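Local coordinates for protein galactose mutarotase related enzyme (PDB 3DCD) that is of unknown function but probably binds a carbohydrate and may isomerise it, as an aldose 1-epimerase would, at residues D158-H164 with K215-D221; K222-H226 with H292-D296; E60-K64 with V104-K108. All blocks are in the same frame, centred on the assembly; numbering follows the deposited sequence.

Contact 1: residues D158-H164 with K215-D221; sequences DFYFDMH and KVSLRTD
Tyr160 and Arg219 face each other as a hydrogen-bonded antiparallel pair, and the same backbone pairing recurs at Asp162 with Ser217 and at His164 with Lys215. Each pair is closed by two backbone N-H...O bonds; that from Arg219 N to Tyr160 O measures 3.0 Å and is nearly straight, 171° at the hydrogen. The strand axes, 4.5 Å apart, run antiparallel at 157°, as expected for neighbours in the large antiparallel sheet of the galactose mutarotase beta-sandwich.

Polar side chains gather at the Thr220 end. Thr220 OG1 donates to Asp158 O at 2.8 Å from well above the carbonyl plane. With CG between its backbone N and carbonyl carbon (chi1 59°), Tyr160 extends its phenol toward Asp221, where Tyr160 OH donates to Asp221 OD1 at 2.8 Å on the syn side of the carboxylate. Arg219 NE reaches Tyr160 OH in a weak bond of 3.4 Å.

Two CH-pi contacts serve the rings. Thr220 CB lies over one face of Phe159, 3.9 Å from the ring centroid, while Arg219 CB meets the Tyr160 ring off-centre.

Further along the face that carries Phe159, Val216 sends CG1 to Phe161 CB and CG2 to Met163 CE, 4.1 Å in both cases. Beyond them Leu205 and Tyr207 of strand 205-208 and Ile252 of strand 249-256 continue the packing.

The chemistry is thus two-sided, with an oily face turned to the second sheet and a polar face on which the Tyr160 hydroxyl gives a firm bond to Asp221 and receives a weak one from Arg219, which probably restrains its rotation.

Contact 2: residues K222-H226 with H292-D296; sequences KNKFH and HSTTD
Lys224 buries the most surface here, and its chain, extended beyond CG, runs past Thr294 to Asp296. Lys224 NZ forms a salt bridge with Asp296 OD1 at 2.8 Å, approaching from 48° above the carboxylate plane, while CD also lies against that oxygen. A water accepts from Asp296 N and, weakly, from Lys224 NZ. The backbone adds a hydrogen bond from Lys224 N to Thr294 O of 3.1 Å.

His292 lays CE1 of its ring 3.8 Å from Lys224 CB. His292 ND1 donates to Ser293 O at 2.8 Å, close to the imidazole plane and on a lone pair of Ser293 O, which fixes the ring's rotation. Its backbone pairs with His226 as a hydrogen-bonded antiparallel pair, the terminal bridge of strands 226-232 and 282-292, beyond which the loops stay together through Lys224 and Thr294.

Thr294 crosses Asn223 obliquely, Thr294 CB 3.6 Å from Asn223 CG. With CG between the backbone N and the carbonyl carbon (chi1 59°), the Asn223 amide lies beside Thr294, and Asn223 OD1 accepts from Phe225 N at 3.0 Å to make an Asx turn. Replacing Asn223 with alanine would probably leave Phe225 N without this acceptor and open a gap beside Thr294 CG2. The Thr294 hydroxyl turns to Glu31.

Contact 3: residues E60-K64 with V104-K108; sequences EYTYK and VYPFK
Tyr61 and Tyr63, alternate residues of strand 60-63, both direct their side chains toward the turn at 104-108 but meet it in different ways. Tyr61 arrives with its ring edge and hydroxyl. Tyr61 OH donates to Val104 O at 2.7 Å, the donor tilted 30° from the carbonyl plane. Tyr61 OH also lies 3.3 Å from Pro106 CD, which sits at the ring edge, near its plane. Tyr105 CD1 is 3.6 Å from Tyr61 OH. CG of Tyr61 sits between the backbone N and the carbonyl carbon (chi1 66°), a torsion that swings the ring toward 104-108 and lets the hydroxyl meet Val104 O.

Tyr63 offers a face instead. Phe107 CZ stands over one face of its ring, offset toward the rim and 3.7 Å from Tyr63 CZ, while Lys64 CG covers the opposite face. The two aromatic side chains come from opposite directions and their planes are inclined at 55°, an oblique pairing with centroids 5.1 Å apart. Pro106 lies between these two groups of contacts, and Pro106 CG approaches Tyr63 CD2 obliquely at 3.8 Å.

The proline is the centre of an inverse gamma turn, closed by a backbone hydrogen bond from Phe107 N to Tyr105 O. Strand 60-63 forms a small antiparallel hairpin with 66-69; the contact therefore joins this hairpin to the loop that leads from helix 99-104 into strand 109-118 of the large sheet.

Within the turn, Phe107 CD2 lies over a face of the Tyr105 ring, 3.4 Å above its plane. Tyr105 itself hydrogen-bonds through OH to Ile137 O, and Phe107 packs on Met136 of strand 136-147. On the hairpin side, the Tyr61 ring meets that of Tyr68.

In the fold
From the N terminus, contact 3 comes first: residues 60-64 meet 104-108 and close a loop holding strands 66-69, 82-87 and 90-96 and helix 99-104. Contact 1 follows, closing a loop of 50 residues that holds short strands and no helix, and contact 2 then opens one residue later, joining 222-226 to 292-296 near the modelled C terminus. The three lie in series, none nested or crossed. Contacts 1 and 2 have centres about 12 Å apart and touch, with Phe159 CE2 3.5 Å from Phe225 CD2; together they tie strands 159-164, 214-220, 226-232 and 282-292. Contact 3 lies on the opposite side of the chain's centre, its own centre about 38 Å from that of contact 1.

Contact 1: residues D158-H164 with K215-D221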
loop_
_atom_site.group_PDB
_atom_site.type_symbol
_atom_site.label_atom_id
_atom_site.label_comp_id
_atom_site.label_asym_id
_atom_site.label_seq_id
_atom_site.Cartn_x
_atom_site.Cartn_y
_atom_site.Cartn_z
ATOM N N ASP A 158 2.094 14.617 17.705
ATOM C CA ASP A 158 1.985 15.909 17.004
ATOM C C ASP A 158 1.578 15.708 15.549
ATOM O O ASP A 158 1.355 16.697 14.847
ATOM C CB ASP A 158 3.302 16.689 17.022
ATOM C CG ASP A 158 3.779 17.017 18.415
ATOM O OD1 ASP A 158 2.938 17.315 19.305
ATOM O OD2 ASP A 158 5.014 17.025 18.596
ATOM N N PHE A 159 1.501 14.446 15.105
ATOM C CA PHE A 159 1.131 14.139 13.729
ATOM C C PHE A 159 -0.296 13.663 13.638
ATOM O O PHE A 159 -0.879 13.190 14.618
ATOM C CB PHE A 159 2.085 13.094 13.119
ATOM C CG PHE A 159 3.491 13.597 12.993
ATOM C CD1 PHE A 159 4.362 13.545 14.089
ATOM C CD2 PHE A 159 3.942 14.152 11.798
ATOM C CE1 PHE A 159 5.662 14.040 14.002
ATOM C CE2 PHE A 159 5.253 14.656 11.707
ATOM C CZ PHE A 159 6.105 14.590 12.802
ATOM N N TYR A 160 -0.865 13.785 12.452
ATOM C CA TYR A 160 -2.237 13.362 12.254
ATOM C C TYR A 160 -2.438 13.057 10.789
ATOM O O TYR A 160 -1.619 13.452 9.950
ATOM C CB TYR A 160 -3.208 14.462 12.723
ATOM C CG TYR A 160 -3.061 15.800 12.018
ATOM C CD1 TYR A 160 -2.253 16.808 12.548
ATOM C CD2 TYR A 160 -3.767 16.069 10.839
ATOM C CE1 TYR A 160 -2.133 18.067 11.896
ATOM C CE2 TYR A 160 -3.657 17.317 10.184
ATOM C CZ TYR A 160 -2.839 18.298 10.710
ATOM O OH TYR A 160 -2.751 19.516 10.053
ATOM N N PHE A 161 -3.524 12.353 10.494
ATOM C CA PHE A 161 -3.988 12.224 9.111
ATOM C C PHE A 161 -5.357 12.857 8.938
ATOM O O PHE A 161 -6.159 12.946 9.879
ATOM C CB PHE A 161 -3.910 10.782 8.567
ATOM C CG PHE A 161 -4.872 9.806 9.211
ATOM C CD1 PHE A 161 -6.095 9.527 8.619
ATOM C CD2 PHE A 161 -4.536 9.152 10.402
ATOM C CE1 PHE A 161 -6.978 8.622 9.187
ATOM C CE2 PHE A 161 -5.415 8.249 10.993
ATOM C CZ PHE A 161 -6.643 7.983 10.381
ATOM N N ASP A 162 -5.570 13.353 7.732
ATOM C CA ASP A 162 -6.754 14.077 7.381
ATOM C C ASP A 162 -7.192 13.595 6.009
ATOM O O ASP A 162 -6.408 13.566 5.071
ATOM C CB ASP A 162 -6.448 15.573 7.338
ATOM C CG ASP A 162 -7.679 16.415 7.509
ATOM O OD1 ASP A 162 -8.737 15.878 7.916
ATOM O OD2 ASP A 162 -7.598 17.627 7.239
HETATM N N MSE A 163 -8.450 13.214 5.889
HETATM C CA MSE A 163 -8.930 12.695 4.624
HETATM C C MSE A 163 -9.801 13.709 3.900
HETATM O O MSE A 163 -10.637 14.384 4.510
HETATM C CB MSE A 163 -9.666 11.388 4.855
HETATM C CG MSE A 163 -8.833 10.404 5.639
HETATM SE SE MSE A 163 -9.725 8.684 5.820
HETATM C CE MSE A 163 -9.908 8.324 3.949
ATOM N N HIS A 164 -9.569 13.845 2.601
ATOM C CA HIS A 164 -10.394 14.699 1.762
ATOM C C HIS A 164 -11.021 13.827 0.664
ATOM O O HIS A 164 -10.373 12.909 0.177
ATOM C CB HIS A 164 -9.541 15.827 1.180
ATOM C CG HIS A 164 -8.863 16.665 2.227
ATOM N ND1 HIS A 164 -7.617 16.358 2.741
ATOM C CD2 HIS A 164 -9.272 17.782 2.874
ATOM C CE1 HIS A 164 -7.282 17.259 3.646
ATOM N NE2 HIS A 164 -8.269 18.136 3.745
ATOM N N LYS A 215 -8.052 11.750 -0.901
ATOM C CA LYS A 215 -6.672 12.048 -0.570
ATOM C C LYS A 215 -6.505 11.931 0.929
ATOM O O LYS A 215 -7.317 12.450 1.690
ATOM C CB LYS A 215 -6.296 13.457 -1.030
ATOM C CG LYS A 215 -6.676 13.715 -2.477
ATOM C CD LYS A 215 -6.803 15.213 -2.808
ATOM C CE LYS A 215 -8.100 15.900 -2.270
ATOM N NZ LYS A 215 -9.365 15.627 -3.052
ATOM N N VAL A 216 -5.448 11.262 1.350
ATOM C CA VAL A 216 -5.123 11.166 2.766
ATOM C C VAL A 216 -3.870 12.030 3.009
ATOM O O VAL A 216 -2.844 11.808 2.361
ATOM C CB VAL A 216 -4.857 9.696 3.192
ATOM C CG1 VAL A 216 -4.579 9.613 4.705
ATOM C CG2 VAL A 216 -6.046 8.771 2.792
ATOM N N SER A 217 -3.964 13.015 3.910
ATOM C CA SER A 217 -2.826 13.898 4.195
ATOM C C SER A 217 -2.252 13.558 5.544
ATOM O O SER A 217 -2.970 13.555 6.543
ATOM C CB SER A 217 -3.229 15.382 4.263
ATOM O OG SER A 217 -3.743 15.839 3.036
ATOM N N LEU A 218 -0.955 13.331 5.563
ATOM C CA LEU A 218 -0.222 13.146 6.791
ATOM C C LEU A 218 0.595 14.409 7.078
ATOM O O LEU A 218 1.428 14.822 6.265
ATOM C CB LEU A 218 0.650 11.901 6.662
ATOM C CG LEU A 218 1.738 11.700 7.702
ATOM C CD1 LEU A 218 1.094 11.329 9.036
ATOM C CD2 LEU A 218 2.648 10.582 7.172
ATOM N N ARG A 219 0.301 15.034 8.219
ATOM C CA ARG A 219 0.826 16.351 8.568
ATOM C C ARG A 219 1.132 16.497 10.061
ATOM O O ARG A 219 0.848 15.603 10.856
ATOM C CB ARG A 219 -0.208 17.418 8.198
ATOM C CG ARG A 219 -0.276 17.670 6.700
ATOM C CD ARG A 219 -1.670 17.991 6.253
ATOM N NE ARG A 219 -2.077 19.291 6.746
ATOM C CZ ARG A 219 -1.758 20.446 6.175
ATOM N NH1 ARG A 219 -1.013 20.463 5.070
ATOM N NH2 ARG A 219 -2.188 21.592 6.710
ATOM N N THR A 220 1.726 17.634 10.400
ATOM C CA THR A 220 1.908 18.072 11.768
ATOM C C THR A 220 1.798 19.586 11.782
ATOM O O THR A 220 2.261 20.262 10.851
ATOM C CB THR A 220 3.263 17.629 12.361
ATOM O OG1 THR A 220 3.399 18.182 13.677
ATOM C CG2 THR A 220 4.467 18.097 11.493
ATOM N N ASP A 221 1.199 20.149 12.821
ATOM C CA ASP A 221 1.172 21.593 12.876
ATOM C C ASP A 221 2.451 22.171 13.487
ATOM O O ASP A 221 2.552 23.373 13.690
ATOM C CB ASP A 221 -0.094 22.076 13.551
ATOM C CG ASP A 221 -1.356 21.743 12.728
ATOM O OD1 ASP A 221 -1.270 21.465 11.488
ATOM O OD2 ASP A 221 -2.441 21.757 13.332
HETATM O O HOH W 1 0.119 18.875 15.106
#

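Contact 2: residues K222-H226 with H292-D296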
loop_
_atom_site.group_PDB
_atom_site.type_symbol
_atom_site.label_atom_id
_atom_site.label_comp_id
_atom_site.label_asym_id
_atom_site.label_seq_id
_atom_site.Cartn_x
_atom_site.Cartn_y
_atom_site.Cartn_z
ATOM N N LYS A 222 3.434 21.310 13.744
ATOM C CA LYS A 222 4.741 21.744 14.268
ATOM C C LYS A 222 5.671 22.291 13.203
ATOM O O LYS A 222 6.591 23.034 13.515
ATOM C CB LYS A 222 5.457 20.585 14.961
ATOM C CG LYS A 222 4.752 20.083 16.192
ATOM C CD LYS A 222 4.987 20.982 17.363
ATOM C CE LYS A 222 3.938 20.733 18.422
ATOM N NZ LYS A 222 4.377 21.241 19.754
ATOM N N ASN A 223 5.478 21.856 11.962
ATOM C CA ASN A 223 6.356 22.266 10.848
ATOM C C ASN A 223 5.690 21.939 9.516
ATOM O O ASN A 223 4.495 21.613 9.490
ATOM C CB ASN A 223 7.746 21.630 10.955
ATOM C CG ASN A 223 7.700 20.113 10.959
ATOM O OD1 ASN A 223 7.077 19.493 10.097
ATOM N ND2 ASN A 223 8.380 19.506 11.917
ATOM N N LYS A 224 6.449 22.016 8.425
ATOM C CA LYS A 224 5.868 21.983 7.075
ATOM C C LYS A 224 5.768 20.576 6.492
ATOM O O LYS A 224 5.393 20.395 5.327
ATOM C CB LYS A 224 6.655 22.925 6.145
ATOM C CG LYS A 224 6.566 24.385 6.592
ATOM C CD LYS A 224 7.784 25.219 6.207
ATOM C CE LYS A 224 7.550 26.656 6.594
ATOM N NZ LYS A 224 8.701 27.503 6.200
ATOM N N PHE A 225 6.083 19.580 7.315
ATOM C CA PHE A 225 6.016 18.183 6.911
ATOM C C PHE A 225 4.610 17.804 6.425
ATOM O O PHE A 225 3.609 18.037 7.109
ATOM C CB PHE A 225 6.449 17.260 8.056
ATOM C CG PHE A 225 6.240 15.792 7.766
ATOM C CD1 PHE A 225 7.155 15.092 7.013
ATOM C CD2 PHE A 225 5.106 15.124 8.246
ATOM C CE1 PHE A 225 6.967 13.731 6.731
ATOM C CE2 PHE A 225 4.918 13.776 7.984
ATOM C CZ PHE A 225 5.851 13.081 7.219
ATOM N N HIS A 226 4.552 17.194 5.253
ATOM C CA HIS A 226 3.278 16.891 4.620
ATOM C C HIS A 226 3.518 15.804 3.587
ATOM O O HIS A 226 4.263 16.004 2.628
ATOM C CB HIS A 226 2.713 18.172 3.979
ATOM C CG HIS A 226 1.369 18.013 3.342
ATOM N ND1 HIS A 226 0.556 16.918 3.553
ATOM C CD2 HIS A 226 0.675 18.840 2.528
ATOM C CE1 HIS A 226 -0.562 17.059 2.869
ATOM N NE2 HIS A 226 -0.517 18.215 2.236
ATOM N N HIS A 292 6.606 16.733 1.274
ATOM C CA HIS A 292 7.141 18.029 1.686
ATOM C C HIS A 292 7.881 17.879 3.009
ATOM O O HIS A 292 7.358 17.271 3.962
ATOM C CB HIS A 292 6.059 19.099 1.795
ATOM C CG HIS A 292 6.612 20.493 1.805
ATOM N ND1 HIS A 292 7.321 21.008 2.874
ATOM C CD2 HIS A 292 6.593 21.461 0.861
ATOM C CE1 HIS A 292 7.706 22.241 2.586
ATOM N NE2 HIS A 292 7.263 22.542 1.374
ATOM N N SER A 293 9.106 18.418 3.036
ATOM C CA SER A 293 9.976 18.383 4.198
ATOM C C SER A 293 9.460 19.215 5.369
ATOM O O SER A 293 8.570 20.038 5.223
ATOM C CB SER A 293 11.368 18.882 3.804
ATOM O OG SER A 293 11.935 18.038 2.801
ATOM N N THR A 294 10.079 19.048 6.529
ATOM C CA THR A 294 9.752 19.881 7.678
ATOM C C THR A 294 10.052 21.359 7.389
ATOM O O THR A 294 9.493 22.244 8.030
ATOM C CB THR A 294 10.554 19.452 8.904
ATOM O OG1 THR A 294 11.950 19.643 8.635
ATOM C CG2 THR A 294 10.283 17.980 9.224
ATOM N N THR A 295 10.969 21.612 6.452
ATOM C CA THR A 295 11.355 22.976 6.051
ATOM C C THR A 295 11.060 23.196 4.560
ATOM O O THR A 295 10.597 22.265 3.892
ATOM C CB THR A 295 12.827 23.264 6.367
ATOM O OG1 THR A 295 13.652 22.300 5.697
ATOM C CG2 THR A 295 13.065 23.197 7.893
ATOM N N ASP A 296 11.296 24.416 4.060
ATOM C CA ASP A 296 10.937 24.788 2.671
ATOM C C ASP A 296 11.660 23.942 1.637
ATOM O O ASP A 296 12.830 23.629 1.811
ATOM C CB ASP A 296 11.277 26.251 2.396
ATOM C CG ASP A 296 10.248 27.211 2.968
ATOM O OD1 ASP A 296 9.224 26.746 3.523
ATOM O OD2 ASP A 296 10.484 28.430 2.852
HETATM O O HOH W 2 12.063 26.634 5.867
#

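Contact 3: residues E60-K64 with V104-K108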
loop_
_atom_site.group_PDB
_atom_site.type_symbol
_atom_site.label_atom_id
_atom_site.label_comp_id
_atom_site.label_asym_id
_atom_site.label_seq_id
_atom_site.Cartn_x
_atom_site.Cartn_y
_atom_site.Cartn_z
ATOM N N GLU A 60 -5.332 -19.869 3.581
ATOM C CA GLU A 60 -5.704 -20.782 2.516
ATOM C C GLU A 60 -7.025 -20.406 1.842
ATOM O O GLU A 60 -7.835 -19.658 2.376
ATOM C CB GLU A 60 -5.747 -22.236 3.028
ATOM C CG GLU A 60 -6.874 -22.517 4.000
ATOM C CD GLU A 60 -6.902 -23.958 4.485
ATOM O OE1 GLU A 60 -5.829 -24.591 4.625
ATOM O OE2 GLU A 60 -8.018 -24.446 4.753
ATOM N N TYR A 61 -7.215 -20.941 0.646
ATOM C CA TYR A 61 -8.430 -20.752 -0.112
ATOM C C TYR A 61 -8.619 -21.966 -0.996
ATOM O O TYR A 61 -7.697 -22.773 -1.170
ATOM C CB TYR A 61 -8.364 -19.476 -0.956
ATOM C CG TYR A 61 -7.323 -19.488 -2.072
ATOM C CD1 TYR A 61 -7.655 -19.934 -3.358
ATOM C CD2 TYR A 61 -6.022 -19.013 -1.852
ATOM C CE1 TYR A 61 -6.721 -19.943 -4.380
ATOM C CE2 TYR A 61 -5.081 -19.003 -2.882
ATOM C CZ TYR A 61 -5.441 -19.467 -4.136
ATOM O OH TYR A 61 -4.521 -19.474 -5.157
ATOM N N THR A 62 -9.818 -22.098 -1.553
ATOM C CA THR A 62 -10.066 -23.146 -2.537
ATOM C C THR A 62 -10.403 -22.495 -3.866
ATOM O O THR A 62 -10.960 -21.393 -3.918
ATOM C CB THR A 62 -11.183 -24.147 -2.120
ATOM O OG1 THR A 62 -12.439 -23.460 -1.975
ATOM C CG2 THR A 62 -10.816 -24.856 -0.816
ATOM N N TYR A 63 -10.030 -23.172 -4.941
ATOM C CA TYR A 63 -10.424 -22.734 -6.261
ATOM C C TYR A 63 -10.697 -23.972 -7.064
ATOM O O TYR A 63 -9.853 -24.871 -7.117
ATOM C CB TYR A 63 -9.333 -21.885 -6.913
ATOM C CG TYR A 63 -9.680 -21.441 -8.318
ATOM C CD1 TYR A 63 -10.696 -20.505 -8.547
ATOM C CD2 TYR A 63 -9.000 -21.966 -9.412
ATOM C CE1 TYR A 63 -11.013 -20.096 -9.827
ATOM C CE2 TYR A 63 -9.304 -21.565 -10.706
ATOM C CZ TYR A 63 -10.312 -20.630 -10.906
ATOM O OH TYR A 63 -10.609 -20.238 -12.187
ATOM N N LYS A 64 -11.900 -24.041 -7.636
ATOM C CA LYS A 64 -12.349 -25.230 -8.368
ATOM C C LYS A 64 -12.214 -26.502 -7.539
ATOM O O LYS A 64 -11.919 -27.554 -8.080
ATOM C CB LYS A 64 -11.591 -25.403 -9.703
ATOM C CG LYS A 64 -11.713 -24.240 -10.685
ATOM C CD LYS A 64 -13.148 -23.962 -11.074
ATOM C CE LYS A 64 -13.222 -22.872 -12.132
ATOM N NZ LYS A 64 -14.584 -22.277 -12.177
ATOM N N VAL A 104 0.784 -21.863 -5.662
ATOM C CA VAL A 104 -0.022 -21.214 -4.627
ATOM C C VAL A 104 -1.113 -20.337 -5.239
ATOM O O VAL A 104 -1.943 -19.777 -4.525
ATOM C CB VAL A 104 0.863 -20.350 -3.650
ATOM C CG1 VAL A 104 1.931 -21.205 -2.985
ATOM C CG2 VAL A 104 1.515 -19.174 -4.379
ATOM N N TYR A 105 -1.099 -20.221 -6.568
ATOM C CA TYR A 105 -1.970 -19.279 -7.265
ATOM C C TYR A 105 -2.079 -19.714 -8.741
ATOM O O TYR A 105 -1.170 -19.455 -9.546
ATOM C CB TYR A 105 -1.413 -17.855 -7.109
ATOM C CG TYR A 105 -2.336 -16.776 -7.650
ATOM C CD1 TYR A 105 -3.552 -16.494 -7.024
ATOM C CD2 TYR A 105 -1.990 -16.051 -8.796
ATOM C CE1 TYR A 105 -4.415 -15.514 -7.532
ATOM C CE2 TYR A 105 -2.848 -15.077 -9.313
ATOM C CZ TYR A 105 -4.054 -14.815 -8.674
ATOM O OH TYR A 105 -4.918 -13.850 -9.180
ATOM N N PRO A 106 -3.190 -20.391 -9.102
ATOM C CA PRO A 106 -3.253 -21.168 -10.355
ATOM C C PRO A 106 -3.628 -20.287 -11.544
ATOM O O PRO A 106 -4.585 -20.584 -12.272
ATOM C CB PRO A 106 -4.359 -22.193 -10.070
ATOM C CG PRO A 106 -5.272 -21.495 -9.120
ATOM C CD PRO A 106 -4.462 -20.457 -8.356
ATOM N N PHE A 107 -2.894 -19.189 -11.701
ATOM C CA PHE A 107 -3.138 -18.238 -12.774
ATOM C C PHE A 107 -1.851 -17.812 -13.441
ATOM O O PHE A 107 -0.785 -17.739 -12.803
ATOM C CB PHE A 107 -3.886 -17.011 -12.250
ATOM C CG PHE A 107 -5.248 -17.329 -11.717
ATOM C CD1 PHE A 107 -6.314 -17.550 -12.586
ATOM C CD2 PHE A 107 -5.459 -17.445 -10.345
ATOM C CE1 PHE A 107 -7.575 -17.855 -12.093
ATOM C CE2 PHE A 107 -6.720 -17.752 -9.847
ATOM C CZ PHE A 107 -7.782 -17.942 -10.721
ATOM N N LYS A 108 -1.958 -17.544 -14.738
ATOM C CA LYS A 108 -0.869 -16.964 -15.495
ATOM C C LYS A 108 -1.148 -15.473 -15.633
ATOM O O LYS A 108 -2.289 -15.077 -15.857
ATOM C CB LYS A 108 -0.772 -17.626 -16.867
ATOM C CG LYS A 108 -0.515 -19.131 -16.805
ATOM C CD LYS A 108 -0.334 -19.738 -18.205
ATOM C CE LYS A 108 0.971 -19.297 -18.892
ATOM N NZ LYS A 108 2.223 -19.563 -18.111
#